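Imidazoleglycerol-phosphate dehydratase (Pyrococcus furiosus, PDB 5DNL) catalyses the dehydration of D-erythro-1-(imidazol-4-yl)glycerol 3-phosphate to 3-(imidazol-4-yl)-2-oxopropyl phosphate, the sixth step of histidine biosynthesis. Local coordinates at residues I10-G15 with G63-E68; I44-D49 with E56-T61; V91-S96 with R160-E165; A132-K137 with K153-A158. All blocks are in the same frame, centred on the assembly; numbering follows the deposited sequence.

Contact 1 of 4, residues I10-G15 with G63-E68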
loop_
_atom_site.group_PDB
_atom_site.type_symbol
_atom_site.label_atom_id
_atom_site.label_comp_id
_atom_site.label_asym_id
_atom_site.label_seq_id
_atom_site.Cartn_x
_atom_site.Cartn_y
_atom_site.Cartn_z
ATOM N N ILE A 10 -1.106 -12.965 54.129
ATOM C CA ILE A 10 -2.210 -13.690 53.535
ATOM C C ILE A 10 -2.388 -15.047 54.200
ATOM O O ILE A 10 -1.414 -15.772 54.410
ATOM C CB ILE A 10 -1.936 -13.889 52.035
ATOM C CG1 ILE A 10 -1.893 -12.509 51.346
ATOM C CG2 ILE A 10 -3.025 -14.758 51.414
ATOM C CD1 ILE A 10 -1.357 -12.546 49.953
ATOM N N ILE A 11 -3.647 -15.380 54.496
ATOM C CA ILE A 11 -4.017 -16.708 54.960
ATOM C C ILE A 11 -5.025 -17.299 53.985
ATOM O O ILE A 11 -6.034 -16.660 53.672
ATOM C CB ILE A 11 -4.630 -16.654 56.378
ATOM C CG1 ILE A 11 -3.561 -16.226 57.393
ATOM C CG2 ILE A 11 -5.223 -18.012 56.753
ATOM C CD1 ILE A 11 -4.116 -15.739 58.721
ATOM N N VAL A 12 -4.739 -18.499 53.491
ATOM C CA VAL A 12 -5.680 -19.274 52.684
ATOM C C VAL A 12 -5.847 -20.643 53.325
ATOM O O VAL A 12 -4.881 -21.403 53.413
ATOM C CB VAL A 12 -5.182 -19.461 51.233
ATOM C CG1 VAL A 12 -6.097 -20.427 50.470
ATOM C CG2 VAL A 12 -5.064 -18.117 50.524
ATOM N N GLU A 13 -7.080 -20.950 53.739
ATOM C CA GLU A 13 -7.412 -22.243 54.373
ATOM C C GLU A 13 -8.502 -22.943 53.579
ATOM O O GLU A 13 -9.651 -22.525 53.611
ATOM C CB GLU A 13 -7.857 -22.032 55.819
ATOM C CG GLU A 13 -6.753 -21.541 56.731
ATOM C CD GLU A 13 -7.222 -21.349 58.159
ATOM O OE1 GLU A 13 -8.033 -20.431 58.401
ATOM O OE2 GLU A 13 -6.775 -22.111 59.037
ATOM N N ILE A 14 -8.122 -23.981 52.841
ATOM C CA ILE A 14 -9.060 -24.724 52.009
ATOM C C ILE A 14 -9.811 -25.743 52.868
ATOM O O ILE A 14 -9.225 -26.400 53.724
ATOM C CB ILE A 14 -8.340 -25.413 50.824
ATOM C CG1 ILE A 14 -7.666 -24.343 49.952
ATOM C CG2 ILE A 14 -9.316 -26.252 50.000
ATOM C CD1 ILE A 14 -6.744 -24.891 48.884
ATOM N N GLY A 15 -11.109 -25.865 52.614
ATOM C CA GLY A 15 -11.969 -26.799 53.341
ATOM C C GLY A 15 -12.584 -26.257 54.620
ATOM O O GLY A 15 -13.344 -26.965 55.272
ATOM N N GLY A 63 -2.041 -21.024 45.449
ATOM C CA GLY A 63 -1.344 -22.119 44.791
ATOM C C GLY A 63 -0.660 -23.072 45.757
ATOM O O GLY A 63 -0.736 -24.287 45.592
ATOM N N GLU A 64 0.040 -22.506 46.721
ATOM C CA GLU A 64 0.720 -23.310 47.739
ATOM C C GLU A 64 -0.298 -24.109 48.537
ATOM O O GLU A 64 -0.063 -25.283 48.847
ATOM C CB GLU A 64 1.508 -22.409 48.673
ATOM C CG GLU A 64 2.730 -21.770 48.035
ATOM C CD GLU A 64 3.442 -20.814 48.988
ATOM O OE1 GLU A 64 2.866 -20.379 50.018
ATOM O OE2 GLU A 64 4.589 -20.469 48.700
ATOM N N ALA A 65 -1.438 -23.495 48.830
ATOM C CA ALA A 65 -2.507 -24.172 49.594
ATOM C C ALA A 65 -3.084 -25.314 48.791
ATOM O O ALA A 65 -3.292 -26.423 49.316
ATOM C CB ALA A 65 -3.585 -23.212 50.031
ATOM N N LEU A 66 -3.322 -25.094 47.499
ATOM C CA LEU A 66 -3.803 -26.164 46.640
ATOM C C LEU A 66 -2.788 -27.300 46.529
ATOM O O LEU A 66 -3.163 -28.458 46.529
ATOM C CB LEU A 66 -4.144 -25.636 45.243
ATOM C CG LEU A 66 -5.374 -24.741 45.199
ATOM C CD1 LEU A 66 -5.345 -23.865 43.952
ATOM C CD2 LEU A 66 -6.658 -25.563 45.211
ATOM N N ARG A 67 -1.517 -26.958 46.414
ATOM C CA ARG A 67 -0.460 -27.948 46.322
ATOM C C ARG A 67 -0.396 -28.809 47.598
ATOM O O ARG A 67 -0.344 -30.034 47.501
ATOM C CB ARG A 67 0.879 -27.275 46.015
ATOM C CG ARG A 67 2.108 -28.159 46.141
ATOM C CD ARG A 67 2.085 -29.367 45.254
ATOM N NE ARG A 67 2.253 -29.009 43.845
ATOM C CZ ARG A 67 2.547 -29.867 42.876
ATOM N NH1 ARG A 67 2.722 -29.422 41.637
ATOM N NH2 ARG A 67 2.653 -31.171 43.118
ATOM N N GLU A 68 -0.454 -28.159 48.755
ATOM C CA GLU A 68 -0.460 -28.871 50.042
ATOM C C GLU A 68 -1.647 -29.822 50.140
ATOM O O GLU A 68 -1.490 -30.906 50.690
ATOM C CB GLU A 68 -0.474 -27.864 51.180
ATOM C CG GLU A 68 -0.430 -28.466 52.580
ATOM C CD GLU A 68 -0.514 -27.396 53.639
ATOM O OE1 GLU A 68 -1.525 -26.673 53.673
ATOM O OE2 GLU A 68 0.432 -27.270 54.431
#

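Contact 2 of 4, residues I44-D49 with E56-T61. With MN (manganese (II) ion), chain D; 5DL ([(2S)-2-hydroxy-3-(1H-1,2,4-triazol-1-yl)propyl]phosphonic acid), chain F.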
loop_
_atom_site.group_PDB
_atom_site.type_symbol
_atom_site.label_atom_id
_atom_site.label_comp_id
_atom_site.label_asym_id
_atom_site.label_seq_id
_atom_site.Cartn_x
_atom_site.Cartn_y
_atom_site.Cartn_z
ATOM N N ILE A 44 -10.225 -16.973 53.371
ATOM C CA ILE A 44 -9.115 -16.178 52.864
ATOM C C ILE A 44 -9.168 -14.821 53.534
ATOM O O ILE A 44 -10.193 -14.148 53.505
ATOM C CB ILE A 44 -9.169 -16.025 51.319
ATOM C CG1 ILE A 44 -9.117 -17.392 50.632
ATOM C CG2 ILE A 44 -8.014 -15.137 50.843
ATOM C CD1 ILE A 44 -9.239 -17.345 49.120
ATOM N N THR A 45 -8.055 -14.419 54.141
ATOM C CA THR A 45 -7.921 -13.095 54.726
ATOM C C THR A 45 -6.594 -12.507 54.263
ATOM O O THR A 45 -5.623 -13.239 54.105
ATOM C CB THR A 45 -7.988 -13.123 56.272
ATOM O OG1 THR A 45 -6.895 -13.876 56.794
ATOM C CG2 THR A 45 -9.282 -13.749 56.725
ATOM N N ALA A 46 -6.566 -11.206 54.027
ATOM C CA ALA A 46 -5.340 -10.536 53.623
ATOM C C ALA A 46 -5.252 -9.107 54.116
ATOM O O ALA A 46 -6.262 -8.410 54.238
ATOM C CB ALA A 46 -5.236 -10.533 52.103
ATOM N N THR A 47 -4.018 -8.670 54.344
ATOM C CA THR A 47 -3.679 -7.268 54.389
ATOM C C THR A 47 -2.606 -7.035 53.328
ATOM O O THR A 47 -1.836 -7.941 53.001
ATOM C CB THR A 47 -3.200 -6.819 55.782
ATOM O OG1 THR A 47 -2.070 -7.581 56.185
ATOM C CG2 THR A 47 -4.321 -7.003 56.812
ATOM N N TYR A 48 -2.570 -5.823 52.797
ATOM C CA TYR A 48 -1.661 -5.506 51.713
ATOM C C TYR A 48 -1.388 -4.014 51.636
ATOM O O TYR A 48 -2.169 -3.198 52.130
ATOM C CB TYR A 48 -2.272 -5.974 50.376
ATOM C CG TYR A 48 -3.482 -5.187 49.930
ATOM C CD1 TYR A 48 -4.764 -5.523 50.362
ATOM C CD2 TYR A 48 -3.359 -4.140 49.023
ATOM C CE1 TYR A 48 -5.874 -4.801 49.933
ATOM C CE2 TYR A 48 -4.453 -3.401 48.612
ATOM C CZ TYR A 48 -5.714 -3.756 49.065
ATOM O OH TYR A 48 -6.815 -3.058 48.630
ATOM N N ASP A 49 -0.317 -3.673 50.921
ATOM C CA ASP A 49 0.026 -2.282 50.643
ATOM C C ASP A 49 -0.510 -1.842 49.281
ATOM O O ASP A 49 -1.262 -0.881 49.185
ATOM C CB ASP A 49 1.545 -2.030 50.806
ATOM C CG ASP A 49 2.445 -3.053 50.059
ATOM O OD1 ASP A 49 1.952 -3.924 49.317
ATOM O OD2 ASP A 49 3.689 -2.993 50.237
ATOM N N GLU A 56 -0.943 -10.918 43.243
ATOM C CA GLU A 56 0.140 -11.871 43.030
ATOM C C GLU A 56 0.289 -12.772 44.256
ATOM O O GLU A 56 0.393 -13.991 44.108
ATOM C CB GLU A 56 1.438 -11.110 42.776
ATOM C CG GLU A 56 2.660 -12.001 42.728
ATOM C CD GLU A 56 3.878 -11.310 42.167
ATOM O OE1 GLU A 56 3.805 -10.099 41.852
ATOM O OE2 GLU A 56 4.921 -11.983 42.074
ATOM N N ASP A 57 0.323 -12.182 45.456
ATOM C CA ASP A 57 0.607 -12.973 46.645
ATOM C C ASP A 57 -0.560 -13.886 47.047
ATOM O O ASP A 57 -0.343 -14.979 47.562
ATOM C CB ASP A 57 1.030 -12.052 47.767
ATOM C CG ASP A 57 2.357 -11.340 47.475
ATOM O OD1 ASP A 57 2.974 -11.519 46.378
ATOM O OD2 ASP A 57 2.791 -10.579 48.357
ATOM N N ILE A 58 -1.779 -13.452 46.752
ATOM C CA ILE A 58 -2.958 -14.320 46.828
ATOM C C ILE A 58 -2.788 -15.502 45.896
ATOM O O ILE A 58 -3.031 -16.663 46.269
ATOM C CB ILE A 58 -4.253 -13.521 46.529
ATOM C CG1 ILE A 58 -4.658 -12.669 47.743
ATOM C CG2 ILE A 58 -5.397 -14.419 46.058
ATOM C CD1 ILE A 58 -5.359 -13.416 48.863
ATOM N N GLY A 59 -2.367 -15.243 44.659
ATOM C CA GLY A 59 -2.147 -16.334 43.738
ATOM C C GLY A 59 -1.114 -17.321 44.268
ATOM O O GLY A 59 -1.333 -18.525 44.233
ATOM N N ILE A 60 0.015 -16.801 44.749
ATOM C CA ILE A 60 1.069 -17.662 45.295
ATOM C C ILE A 60 0.539 -18.490 46.458
ATOM O O ILE A 60 0.764 -19.704 46.484
ATOM C CB ILE A 60 2.292 -16.858 45.748
ATOM C CG1 ILE A 60 2.988 -16.152 44.559
ATOM C CG2 ILE A 60 3.282 -17.756 46.483
ATOM C CD1 ILE A 60 4.020 -15.107 44.953
ATOM N N THR A 61 -0.119 -17.829 47.405
ATOM C CA THR A 61 -0.534 -18.507 48.642
ATOM C C THR A 61 -1.648 -19.519 48.344
ATOM O O THR A 61 -1.628 -20.638 48.860
ATOM C CB THR A 61 -0.976 -17.487 49.703
ATOM O OG1 THR A 61 0.023 -16.486 49.856
ATOM C CG2 THR A 61 -1.194 -18.172 51.072
HETATM MN MN MN D . 4.563 -8.980 40.131
HETATM N N1 5DL F . 6.456 -5.944 42.773
HETATM C C3 5DL F . 7.056 -7.978 42.024
HETATM N N2 5DL F . 7.430 -6.911 42.740
HETATM C C8 5DL F . 10.109 -6.625 45.467
HETATM C C7 5DL F . 8.686 -6.679 44.908
HETATM C C6 5DL F . 8.730 -6.803 43.393
HETATM C C5 5DL F . 5.477 -6.487 42.042
HETATM O O10 5DL F . 10.386 -9.287 45.309
HETATM P P9 5DL F . 11.176 -8.042 45.082
HETATM O O11 5DL F . 12.388 -7.913 45.973
HETATM O O12 5DL F . 11.630 -7.941 43.633
HETATM O O13 5DL F . 7.945 -5.501 45.262
HETATM N N4 5DL F . 5.794 -7.714 41.570
HETATM O O HOH W 1 6.222 -10.408 40.389
#

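Contact 3 of 4, residues V91-S96 with R160-E165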
loop_
_atom_site.group_PDB
_atom_site.type_symbol
_atom_site.label_atom_id
_atom_site.label_comp_id
_atom_site.label_asym_id
_atom_site.label_seq_id
_atom_site.Cartn_x
_atom_site.Cartn_y
_atom_site.Cartn_z
ATOM N N VAL A 91 -9.902 -22.129 29.787
ATOM C CA VAL A 91 -8.915 -22.250 30.841
ATOM C C VAL A 91 -8.404 -23.677 30.810
ATOM O O VAL A 91 -9.189 -24.629 30.833
ATOM C CB VAL A 91 -9.490 -21.924 32.227
ATOM C CG1 VAL A 91 -8.411 -22.126 33.300
ATOM C CG2 VAL A 91 -10.004 -20.508 32.232
ATOM N N SER A 92 -7.087 -23.829 30.712
ATOM C CA SER A 92 -6.483 -25.158 30.659
ATOM C C SER A 92 -5.355 -25.237 31.656
ATOM O O SER A 92 -4.457 -24.372 31.653
ATOM C CB SER A 92 -5.968 -25.435 29.238
ATOM O OG SER A 92 -5.381 -26.737 29.117
ATOM N N VAL A 93 -5.385 -26.268 32.514
ATOM C CA VAL A 93 -4.423 -26.433 33.592
ATOM C C VAL A 93 -3.744 -27.788 33.480
ATOM O O VAL A 93 -4.390 -28.798 33.206
ATOM C CB VAL A 93 -5.120 -26.313 34.969
ATOM C CG1 VAL A 93 -4.170 -26.675 36.117
ATOM C CG2 VAL A 93 -5.694 -24.925 35.168
ATOM N N ASP A 94 -2.431 -27.797 33.691
ATOM C CA ASP A 94 -1.651 -29.023 33.855
ATOM C C ASP A 94 -0.813 -28.829 35.116
ATOM O O ASP A 94 0.091 -27.977 35.133
ATOM C CB ASP A 94 -0.796 -29.263 32.604
ATOM C CG ASP A 94 0.242 -30.326 32.775
ATOM O OD1 ASP A 94 0.289 -30.953 33.848
ATOM O OD2 ASP A 94 1.041 -30.532 31.820
ATOM N N ILE A 95 -1.087 -29.608 36.176
ATOM C CA ILE A 95 -0.309 -29.556 37.401
ATOM C C ILE A 95 0.975 -30.353 37.150
ATOM O O ILE A 95 1.155 -31.503 37.558
ATOM C CB ILE A 95 -1.113 -30.034 38.637
ATOM C CG1 ILE A 95 -2.444 -29.277 38.720
ATOM C CG2 ILE A 95 -0.309 -29.832 39.899
ATOM C CD1 ILE A 95 -3.343 -29.694 39.877
ATOM N N SER A 96 1.865 -29.688 36.419
ATOM C CA SER A 96 3.011 -30.291 35.750
ATOM C C SER A 96 4.324 -30.211 36.524
ATOM O O SER A 96 5.303 -30.822 36.105
ATOM C CB SER A 96 3.253 -29.488 34.472
ATOM O OG SER A 96 3.429 -28.114 34.811
ATOM N N ARG A 160 -10.968 -28.039 39.772
ATOM C CA ARG A 160 -11.835 -29.088 40.358
ATOM C C ARG A 160 -11.464 -30.447 39.755
ATOM O O ARG A 160 -11.358 -31.452 40.471
ATOM C CB ARG A 160 -13.312 -28.786 40.103
ATOM C CG ARG A 160 -14.286 -29.795 40.731
ATOM C CD ARG A 160 -15.679 -29.713 40.139
ATOM N NE ARG A 160 -16.297 -28.399 40.204
ATOM C CZ ARG A 160 -17.469 -28.079 39.642
ATOM N NH1 ARG A 160 -18.181 -28.991 38.982
ATOM N NH2 ARG A 160 -17.946 -26.834 39.733
ATOM N N VAL A 161 -11.254 -30.487 38.449
ATOM C CA VAL A 161 -10.928 -31.721 37.732
ATOM C C VAL A 161 -9.482 -32.142 38.017
ATOM O O VAL A 161 -9.189 -33.307 38.319
ATOM C CB VAL A 161 -11.126 -31.548 36.216
ATOM C CG1 VAL A 161 -10.704 -32.782 35.436
ATOM C CG2 VAL A 161 -12.565 -31.185 35.891
ATOM N N ALA A 162 -8.555 -31.202 37.900
ATOM C CA ALA A 162 -7.125 -31.503 37.983
ATOM C C ALA A 162 -6.641 -31.952 39.357
ATOM O O ALA A 162 -5.631 -32.669 39.441
ATOM C CB ALA A 162 -6.294 -30.303 37.524
ATOM N N THR A 163 -7.331 -31.528 40.425
ATOM C CA THR A 163 -6.894 -31.792 41.799
ATOM C C THR A 163 -7.552 -33.048 42.380
ATOM O O THR A 163 -7.272 -33.398 43.522
ATOM C CB THR A 163 -7.174 -30.589 42.728
ATOM O OG1 THR A 163 -8.578 -30.319 42.758
ATOM C CG2 THR A 163 -6.420 -29.344 42.260
ATOM N N LYS A 164 -8.400 -33.714 41.611
ATOM C CA LYS A 164 -9.055 -34.954 42.087
ATOM C C LYS A 164 -8.049 -36.078 42.180
ATOM O O LYS A 164 -7.092 -36.137 41.422
ATOM C CB LYS A 164 -10.175 -35.371 41.127
ATOM C CG LYS A 164 -11.587 -35.096 41.599
ATOM C CD LYS A 164 -12.626 -35.624 40.608
ATOM C CE LYS A 164 -12.438 -37.086 40.209
ATOM N NZ LYS A 164 -13.638 -37.634 39.518
ATOM N N GLU A 165 -8.278 -37.013 43.101
ATOM C CA GLU A 165 -7.402 -38.166 43.234
ATOM C C GLU A 165 -7.447 -39.092 41.998
ATOM O O GLU A 165 -8.510 -39.289 41.402
ATOM C CB GLU A 165 -7.748 -38.946 44.526
ATOM C CG GLU A 165 -6.764 -40.062 44.829
ATOM C CD GLU A 165 -6.993 -40.715 46.178
ATOM O OE1 GLU A 165 -6.215 -41.619 46.537
ATOM O OE2 GLU A 165 -7.945 -40.332 46.878
#

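Contact 4 of 4, residues A132-K137 with K153-A158. With 5DL ([(2S)-2-hydroxy-3-(1H-1,2,4-triazol-1-yl)propyl]phosphonic acid), chain B.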
loop_
_atom_site.group_PDB
_atom_site.type_symbol
_atom_site.label_atom_id
_atom_site.label_comp_id
_atom_site.label_asym_id
_atom_site.label_seq_id
_atom_site.Cartn_x
_atom_site.Cartn_y
_atom_site.Cartn_z
ATOM N N ALA A 132 2.535 -25.265 38.249
ATOM C CA ALA A 132 1.605 -25.704 37.231
ATOM C C ALA A 132 1.729 -24.852 35.975
ATOM O O ALA A 132 2.211 -23.712 36.030
ATOM C CB ALA A 132 0.174 -25.646 37.757
ATOM N N THR A 133 1.247 -25.449 34.887
ATOM C CA THR A 133 1.059 -24.800 33.593
ATOM C C THR A 133 -0.378 -24.299 33.531
ATOM O O THR A 133 -1.300 -25.090 33.664
ATOM C CB THR A 133 1.268 -25.855 32.479
ATOM O OG1 THR A 133 2.530 -26.535 32.641
ATOM C CG2 THR A 133 1.198 -25.247 31.095
ATOM N N ILE A 134 -0.584 -23.013 33.246
ATOM C CA ILE A 134 -1.935 -22.429 33.163
ATOM C C ILE A 134 -2.080 -21.573 31.916
ATOM O O ILE A 134 -1.317 -20.622 31.735
ATOM C CB ILE A 134 -2.245 -21.574 34.395
ATOM C CG1 ILE A 134 -2.075 -22.400 35.676
ATOM C CG2 ILE A 134 -3.666 -21.018 34.295
ATOM C CD1 ILE A 134 -2.356 -21.648 36.961
ATOM N N HIS A 135 -3.061 -21.919 31.077
ATOM C CA HIS A 135 -3.440 -21.127 29.924
ATOM C C HIS A 135 -4.810 -20.514 30.173
ATOM O O HIS A 135 -5.754 -21.222 30.556
ATOM C CB HIS A 135 -3.548 -21.986 28.679
ATOM C CG HIS A 135 -2.238 -22.408 28.118
ATOM N ND1 HIS A 135 -1.659 -21.760 27.059
ATOM C CD2 HIS A 135 -1.412 -23.430 28.444
ATOM C CE1 HIS A 135 -0.505 -22.342 26.776
ATOM N NE2 HIS A 135 -0.342 -23.366 27.584
ATOM N N ILE A 136 -4.925 -19.217 29.898
ATOM C CA ILE A 136 -6.205 -18.492 29.876
ATOM C C ILE A 136 -6.294 -17.940 28.456
ATOM O O ILE A 136 -5.474 -17.097 28.097
ATOM C CB ILE A 136 -6.266 -17.304 30.867
ATOM C CG1 ILE A 136 -5.884 -17.695 32.305
ATOM C CG2 ILE A 136 -7.665 -16.691 30.864
ATOM C CD1 ILE A 136 -6.775 -18.733 32.940
ATOM N N LYS A 137 -7.254 -18.414 27.664
ATOM C CA LYS A 137 -7.362 -18.018 26.260
ATOM C C LYS A 137 -8.765 -17.542 25.995
ATOM O O LYS A 137 -9.716 -18.332 25.947
ATOM C CB LYS A 137 -6.984 -19.157 25.311
ATOM C CG LYS A 137 -6.918 -18.688 23.859
ATOM C CD LYS A 137 -6.435 -19.780 22.929
ATOM C CE LYS A 137 -6.024 -19.204 21.577
ATOM N NZ LYS A 137 -4.634 -18.660 21.636
ATOM N N LYS A 153 -13.984 -18.284 37.121
ATOM C CA LYS A 153 -14.897 -19.445 37.154
ATOM C C LYS A 153 -14.219 -20.647 36.499
ATOM O O LYS A 153 -14.279 -21.779 37.002
ATOM C CB LYS A 153 -16.198 -19.146 36.412
ATOM C CG LYS A 153 -17.136 -18.137 37.046
ATOM C CD LYS A 153 -18.458 -18.119 36.297
ATOM C CE LYS A 153 -19.507 -17.218 36.944
ATOM N NZ LYS A 153 -20.824 -17.455 36.288
ATOM N N GLY A 154 -13.574 -20.396 35.361
ATOM C CA GLY A 154 -12.881 -21.418 34.630
ATOM C C GLY A 154 -11.720 -22.037 35.362
ATOM O O GLY A 154 -11.518 -23.240 35.281
ATOM N N LEU A 155 -10.915 -21.212 36.019
ATOM C CA LEU A 155 -9.855 -21.737 36.883
ATOM C C LEU A 155 -10.422 -22.661 37.951
ATOM O O LEU A 155 -9.856 -23.723 38.211
ATOM C CB LEU A 155 -9.063 -20.606 37.514
ATOM C CG LEU A 155 -8.058 -19.937 36.577
ATOM C CD1 LEU A 155 -7.622 -18.613 37.174
ATOM C CD2 LEU A 155 -6.860 -20.827 36.315
ATOM N N GLY A 156 -11.526 -22.253 38.569
ATOM C CA GLY A 156 -12.151 -23.100 39.587
ATOM C C GLY A 156 -12.592 -24.425 39.007
ATOM O O GLY A 156 -12.243 -25.488 39.558
ATOM N N MET A 157 -13.307 -24.388 37.885
ATOM C CA MET A 157 -13.783 -25.617 37.236
ATOM C C MET A 157 -12.631 -26.511 36.789
ATOM O O MET A 157 -12.685 -27.708 36.950
ATOM C CB MET A 157 -14.643 -25.300 36.017
ATOM C CG MET A 157 -15.965 -24.648 36.301
ATOM S SD MET A 157 -17.179 -25.813 36.941
ATOM C CE MET A 157 -16.478 -27.317 36.320
ATOM N N ALA A 158 -11.596 -25.923 36.206
ATOM C CA ALA A 158 -10.471 -26.700 35.701
ATOM C C ALA A 158 -9.713 -27.374 36.819
ATOM O O ALA A 158 -9.343 -28.558 36.713
ATOM C CB ALA A 158 -9.537 -25.830 34.862
HETATM N N1 5DL B . -21.033 -10.320 36.846
HETATM C C3 5DL B . -22.609 -10.896 35.349
HETATM N N2 5DL B . -21.866 -11.308 36.383
HETATM C C8 5DL B . -22.469 -14.210 38.814
HETATM C C7 5DL B . -22.387 -12.744 38.382
HETATM C C6 5DL B . -21.938 -12.658 36.931
HETATM C C5 5DL B . -21.318 -9.292 36.039
HETATM O O10 5DL B . -24.863 -14.531 37.652
HETATM P P9 5DL B . -23.583 -15.269 37.851
HETATM O O11 5DL B . -23.729 -16.552 38.634
HETATM O O12 5DL B . -22.927 -15.592 36.516
HETATM O O13 5DL B . -21.466 -12.011 39.204
HETATM N N4 5DL B . -22.264 -9.594 35.120
#

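Contact 1 of 4, residues I10-G15 with G63-E68
Val12 and Ala65 mark the place where strand 10-14 and helix 63-68 come nearest, with CA atoms 6.6 Å apart; the two axes approach to 8.4 Å and run in nearly the same direction, 31° apart. The small methyl of Ala65 probably helps to permit this closeness. Its CB receives Val12 CG1 at 3.8 Å and, farther along the strand, Ile14 CD1, also at 3.8 Å, so two alternate strand residues share one helix position. With CG1 of Ile14 beside the backbone N (chi1 -60°) and CD1 extended beyond it, the end methyl lies over the helix backbone, 3.7 Å from Leu66 N, and meets Leu66 CD2 at 3.7 Å. Glu13, between the two, directs its side chain off the other face of the strand and forms a salt bridge with Arg43. Leu66 also touches Leu126 and Leu130, so helix 51-69 is backed by helix 116-130 as well as by the sheet, while Thr61, one turn before Ala65, packs on Val12. This is the packing of an alpha/beta fold in which helix 51-69 lies on one face of the mixed four-stranded sheet of strands 2-4, 8-14, 42-48 and 20-21.

Contact 2 of 4, residues I44-D49 with E56-T61
Ile44 and Ala46 pack against Ile58 in a small, buried, wholly apolar contact between strand 42-48 and helix 51-69, which follow one another in the chain across a short turn. The methyl CD1 of Ile58 does all the touching from the helix. It lies 3.7 Å from Ile44 CG2 and, more loosely, 4.3 Å from Ala46 CB, the two isoleucine side chains slanting across each other. Ile58 turns CG1 beside its backbone N and then folds CD1 back (chi2 -79°), which brings this methyl to the strand although the side chain does not set out directly towards it. Leu27 and Leu31 of helix 25-38 and Ile10 of strand 8-14 also touch Ile58. Within the helix, Asp57 O is gripped twice: Thr61 N and Thr61 OG1, the latter at 2.8 Å, reach it from opposite faces of its plane. Glu56 belongs to different chemistry. Its extended chain carries OE1 to the manganese ion at 2.2 Å, which the inhibitor's N4 also binds (2.3 Å), while OE2 accepts a 2.6 Å hydrogen bond from the metal-bound water, which should hold the group's rotation. His52, Glu121 and His146 of a neighbouring subunit complete six ligands. The helix of this beta-alpha unit thus packs its apolar side on the sheet and carries a metal-binding end in the dehydratase active site at a subunit interface.

Contact 3 of 4, residues V91-S96 with R160-E165
Ile95, the main strand-side residue of this buried contact, meets Ala162 from the centre of an inverse gamma turn. Its backbone angles (phi -79°, psi 77°) bend the chain sharply just after strand 87-94, and Ser96 N comes back to Asp94 O at 2.8 Å in a bond that is weak for its geometry. At this bend the side chain of Ile95 points toward the end of helix 144-162. CG1 lies beside the backbone N and CD1 extends from it, so the tip methyl reaches Ala162 CB at 3.8 Å, Ala162 O also at 3.8 Å, and Thr163 CG2 at 3.9 Å. Val93 adds a looser touch, CG1 to Ala162 CB at 4.4 Å, and also packs on Ala158 and Leu159, a turn earlier in the helix.

This is where the second mixed sheet of the chain, with strands 77-84, 87-94, 133-140 and 100-104, is covered by its C-terminal helix. Past Ala162 the chain leaves the helix, and Thr163 turns its hydroxyl back: OG1 sits between the backbone N and the carbonyl carbon (chi1 60°) and bonds to Leu159 O; this rotation presents CG2 to Ile95. Leu70 and Phe74 close in on Ile95 from the loop between helix 51-69 and strand 77-84. On the strand's other face, Asp94 forms a salt bridge with Arg76, a residue that binds the inhibitor, and Pro83 of a neighbouring subunit packs on Ser92 and Asp94.

Contact 4 of 4, residues A132-K137 with K153-A158
Leu155 sets its CD2 methyl against two isoleucines of strand 133-137, meeting Ile134 CG2 at 3.8 Å and Ile136 CD1 at 4.0 Å. Each isoleucine crosses the leucine side chain at about a right angle, so the touch is mostly between methyl groups, Leu155 CG adding a contact to Ile136 CD1. The two get there by different branches. Ile134 offers CG2, which stands anti to its own backbone N, and the Ile134 side chain also touches Val123, Leu126 and Ala127 of helix 116-130. Ile136 bends its longer arm instead (chi2 -61°) and reaches with CD1 in the conformer described here; a second conformer exists, so this half of the contact may be less fixed. Leu155 starts out to one side of the strand and comes to it by its end. Val91 of the adjacent strand and Phe122 of helix 116-130 also touch it.

His135 and Lys137 face the other way, where His135 NE2 bonds to Asp85 O and Lys137 NZ to Leu139 O, both of a neighbouring subunit. On the helix, Lys153 extends away from the strand and gives NZ to phosphonate oxygen O12 of the inhibitor at 2.8 Å; Arg76, Arg98, Ser171 and Lys173 of a further subunit, different from the one that meets His135, hold the same ligand. The chemistry therefore divides by face: branched hydrocarbon fastens helix 144-162 to the sheet without directional bonds, and a lysine two residues before Leu155 contributes to a phosphonate pocket that is shared between subunits.

All four contacts are buried strand-to-helix packing, with partly exposed edges at Ile14 in contact 1 and Thr163 in contact 3. They fall into two pairs. Contacts 1 and 2 use helix 51-69 against neighbouring strands 8-14 and 42-48, joined by a probable hydrogen bond from Ile11 N to Thr45 O; contacts 3 and 4 use helix 144-162 against strands 87-94 and 133-140, joined likewise by Thr133 N and Asp94 O. Contacts 2 and 3 lie on opposite sides of the chain's centre, their own centres about 22 Å apart. Aliphatic groups carry each interface, but the helix segments of contacts 2 and 4 also serve active sites, one through manganese, the other through phosphonate.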